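Putative transcriptional regulator, LysR family (Vibrio parahaemolyticus, PDB 3OXN) probably acts as a DNA-binding transcription factor of the LysR family, represented here by its substrate-binding (effector) domain without the helix-turn-helix part. Local coordinates at residues A29-L34 with H149-L154. Residues are numbered along the deposited sequence; the frame is centred on the assembly and turned at random.
Sequences AMQTIL and HLEAAL
Q31 reaches from the first turn of helix 28-44 to the three residues H149, L150 and E151, and it alone carries the first segment's side of the contact. The domain has the two-lobed, periplasmic-binding-protein-like fold of LysR regulators; helix 28-44 packs with the sheet containing strand 20-25, while helix 151-156 belongs to the other lobe, so this is a small, buried touch between the lobes. In the glutamine CD is anti to CA (chi2 163°), which carries the amide outward from the helix, and the side chain spans much of the 9.1 Å between Q31 CA and H149 CA.

At H149, Q31 OE1 comes up to the main chain, 4.4 Å from H149 CA, while the imidazole lies further off, with H149 ND1 4.6 Å from Q31 OE1. That ring has other neighbours: ND1 makes a weak hydrogen bond to D27 OD2, and the ring meets H149 of the second subunit with the planes steeply inclined at about 70°. L150 comes next, offering the methyl CD1 at 4.2 Å to Q31 OE1; the same leucine packs on V174 of helix 168-177, whose L170 also touches Q31, so that helix lines both sides of the contact. E151 then bends its carboxylate back, bringing OE2 to 4.4 Å from Q31 OE1. The two oxygens stay apart, beyond van der Waals contact and with no polar bond between them; E151 also packs on E151 of the second subunit, so the lobe contact runs on into the dimer contact. From here the chain runs on in the weakly bonded helix 151-156, at whose start L154 N donates to L150 O at 3.0 Å.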
ATOM      1  N   ALA A  29       0.854  -1.767   8.857  1.00 35.28           N
ATOM      2  CA  ALA A  29       1.958  -1.113   9.558  1.00 37.81           C
ATOM      3  C   ALA A  29       2.253   0.248   8.962  1.00 36.97           C
ATOM      4  O   ALA A  29       2.722   1.150   9.654  1.00 36.68           O
ATOM      5  CB  ALA A  29       3.208  -1.980   9.509  1.00 34.00           C
HETATM    6  N   MSE A  30       1.944   0.380   7.677  1.00 34.60           N
HETATM    7  CA  MSE A  30       2.394   1.492   6.865  1.00 33.68           C
HETATM    8  C   MSE A  30       1.392   2.618   6.884  1.00 36.08           C
HETATM    9  O   MSE A  30       1.668   3.722   6.419  1.00 37.79           O
HETATM   10  CB  MSE A  30       2.601   1.015   5.426  1.00 36.93           C
HETATM   11  CG  MSE A  30       3.612   1.828   4.683  1.00 41.13           C
HETATM   12 SE   MSE A  30       5.279   1.923   5.709  1.00 39.20          SE
HETATM   13  CE  MSE A  30       5.737   3.784   5.290  1.00 34.47           C
ATOM     14  N   GLN A  31       0.216   2.325   7.422  1.00 39.66           N
ATOM     15  CA  GLN A  31      -0.882   3.284   7.469  1.00 41.23           C
ATOM     16  C   GLN A  31      -1.256   3.685   8.898  1.00 39.34           C
ATOM     17  O   GLN A  31      -1.867   4.730   9.111  1.00 40.16           O
ATOM     18  CB  GLN A  31      -2.108   2.696   6.766  1.00 40.39           C
ATOM     19  CG  GLN A  31      -2.107   2.866   5.256  1.00 43.55           C
ATOM     20  CD  GLN A  31      -3.100   1.946   4.563  1.00 47.71           C
ATOM     21  OE1 GLN A  31      -3.411   2.125   3.381  1.00 54.90           O
ATOM     22  NE2 GLN A  31      -3.596   0.947   5.292  1.00 43.23           N
ATOM     23  N   THR A  32      -0.898   2.854   9.871  1.00 36.88           N
ATOM     24  CA  THR A  32      -1.420   3.030  11.214  1.00 37.52           C
ATOM     25  C   THR A  32      -0.303   3.188  12.216  1.00 39.35           C
ATOM     26  O   THR A  32      -0.458   3.891  13.215  1.00 45.29           O
ATOM     27  CB  THR A  32      -2.289   1.833  11.654  1.00 37.35           C
ATOM     28  OG1 THR A  32      -1.447   0.701  11.876  1.00 39.09           O
ATOM     29  CG2 THR A  32      -3.322   1.475  10.597  1.00 35.04           C
ATOM     30  N   ILE A  33       0.822   2.531  11.965  1.00 37.61           N
ATOM     31  CA  ILE A  33       1.916   2.564  12.929  1.00 39.02           C
ATOM     32  C   ILE A  33       2.902   3.657  12.631  1.00 39.28           C
ATOM     33  O   ILE A  33       2.998   4.638  13.354  1.00 44.44           O
ATOM     34  CB  ILE A  33       2.736   1.270  12.947  1.00 37.60           C
ATOM     35  CG1 ILE A  33       1.837   0.048  13.099  1.00 37.03           C
ATOM     36  CG2 ILE A  33       3.749   1.332  14.068  1.00 33.22           C
ATOM     37  CD1 ILE A  33       2.615  -1.230  13.293  1.00 35.54           C
ATOM     38  N   LEU A  34       3.657   3.463  11.563  1.00 38.57           N
ATOM     39  CA  LEU A  34       4.744   4.360  11.235  1.00 39.46           C
ATOM     40  C   LEU A  34       4.311   5.809  11.013  1.00 39.49           C
ATOM     41  O   LEU A  34       4.937   6.718  11.544  1.00 42.60           O
ATOM     42  CB  LEU A  34       5.563   3.796  10.072  1.00 39.03           C
ATOM     43  CG  LEU A  34       6.359   2.601  10.610  1.00 37.30           C
ATOM     44  CD1 LEU A  34       6.393   1.440   9.643  1.00 35.80           C
ATOM     45  CD2 LEU A  34       7.762   3.031  11.006  1.00 37.94           C
ATOM     46  N   HIS A 149      -4.057  -1.987  -0.245  1.00 41.78           N
ATOM     47  CA  HIS A 149      -4.416  -0.607   0.047  1.00 42.78           C
ATOM     48  C   HIS A 149      -5.926  -0.679   0.106  1.00 43.93           C
ATOM     49  O   HIS A 149      -6.523  -1.525  -0.557  1.00 39.03           O
ATOM     50  CB  HIS A 149      -3.961   0.351  -1.052  1.00 42.53           C
ATOM     51  CG  HIS A 149      -2.502   0.230  -1.392  1.00 51.58           C
ATOM     52  ND1 HIS A 149      -1.504   0.432  -0.473  1.00 52.13           N
ATOM     53  CD2 HIS A 149      -1.884  -0.070  -2.566  1.00 50.05           C
ATOM     54  CE1 HIS A 149      -0.325   0.249  -1.055  1.00 49.52           C
ATOM     55  NE2 HIS A 149      -0.531  -0.050  -2.321  1.00 45.27           N
ATOM     56  N   LEU A 150      -6.555   0.164   0.916  1.00 43.73           N
ATOM     57  CA  LEU A 150      -8.007   0.113   1.009  1.00 41.58           C
ATOM     58  C   LEU A 150      -8.766   1.022   0.037  1.00 44.03           C
ATOM     59  O   LEU A 150      -9.991   0.929  -0.046  1.00 46.54           O
ATOM     60  CB  LEU A 150      -8.511   0.332   2.443  1.00 43.02           C
ATOM     61  CG  LEU A 150      -8.140   1.536   3.323  1.00 44.49           C
ATOM     62  CD1 LEU A 150      -7.527   2.753   2.589  1.00 41.72           C
ATOM     63  CD2 LEU A 150      -9.404   1.926   4.073  1.00 39.93           C
ATOM     64  N   GLU A 151      -8.073   1.889  -0.696  1.00 43.14           N
ATOM     65  CA  GLU A 151      -8.768   2.709  -1.691  1.00 42.00           C
ATOM     66  C   GLU A 151      -9.466   1.866  -2.759  1.00 39.95           C
ATOM     67  O   GLU A 151     -10.168   2.397  -3.612  1.00 40.49           O
ATOM     68  CB  GLU A 151      -7.843   3.736  -2.340  1.00 42.90           C
ATOM     69  CG  GLU A 151      -6.369   3.496  -2.071  1.00 51.19           C
ATOM     70  CD  GLU A 151      -5.747   4.552  -1.152  1.00 53.56           C
ATOM     71  OE1 GLU A 151      -5.923   5.772  -1.421  1.00 47.34           O
ATOM     72  OE2 GLU A 151      -5.071   4.146  -0.173  1.00 54.64           O
ATOM     73  N   ALA A 152      -9.284   0.552  -2.702  1.00 41.41           N
ATOM     74  CA  ALA A 152      -9.964  -0.355  -3.630  1.00 43.03           C
ATOM     75  C   ALA A 152     -11.333  -0.749  -3.086  1.00 40.49           C
ATOM     76  O   ALA A 152     -12.325  -0.719  -3.808  1.00 39.88           O
ATOM     77  CB  ALA A 152      -9.112  -1.605  -3.911  1.00 40.44           C
ATOM     78  N   ALA A 153     -11.384  -1.127  -1.811  1.00 42.38           N
ATOM     79  CA  ALA A 153     -12.667  -1.394  -1.171  1.00 40.20           C
ATOM     80  C   ALA A 153     -13.486  -0.105  -1.146  1.00 37.80           C
ATOM     81  O   ALA A 153     -14.665  -0.118  -1.492  1.00 37.19           O
ATOM     82  CB  ALA A 153     -12.478  -1.953   0.226  1.00 38.51           C
ATOM     83  N   LEU A 154     -12.855   1.006  -0.759  1.00 37.54           N
ATOM     84  CA  LEU A 154     -13.508   2.313  -0.805  1.00 37.11           C
ATOM     85  C   LEU A 154     -14.266   2.418  -2.119  1.00 41.12           C
ATOM     86  O   LEU A 154     -15.455   2.730  -2.136  1.00 43.98           O
ATOM     87  CB  LEU A 154     -12.493   3.465  -0.696  1.00 36.36           C
ATOM     88  CG  LEU A 154     -11.650   3.634   0.581  1.00 43.96           C
ATOM     89  CD1 LEU A 154     -10.714   4.854   0.519  1.00 41.14           C
ATOM     90  CD2 LEU A 154     -12.523   3.704   1.837  1.00 41.83           C
TER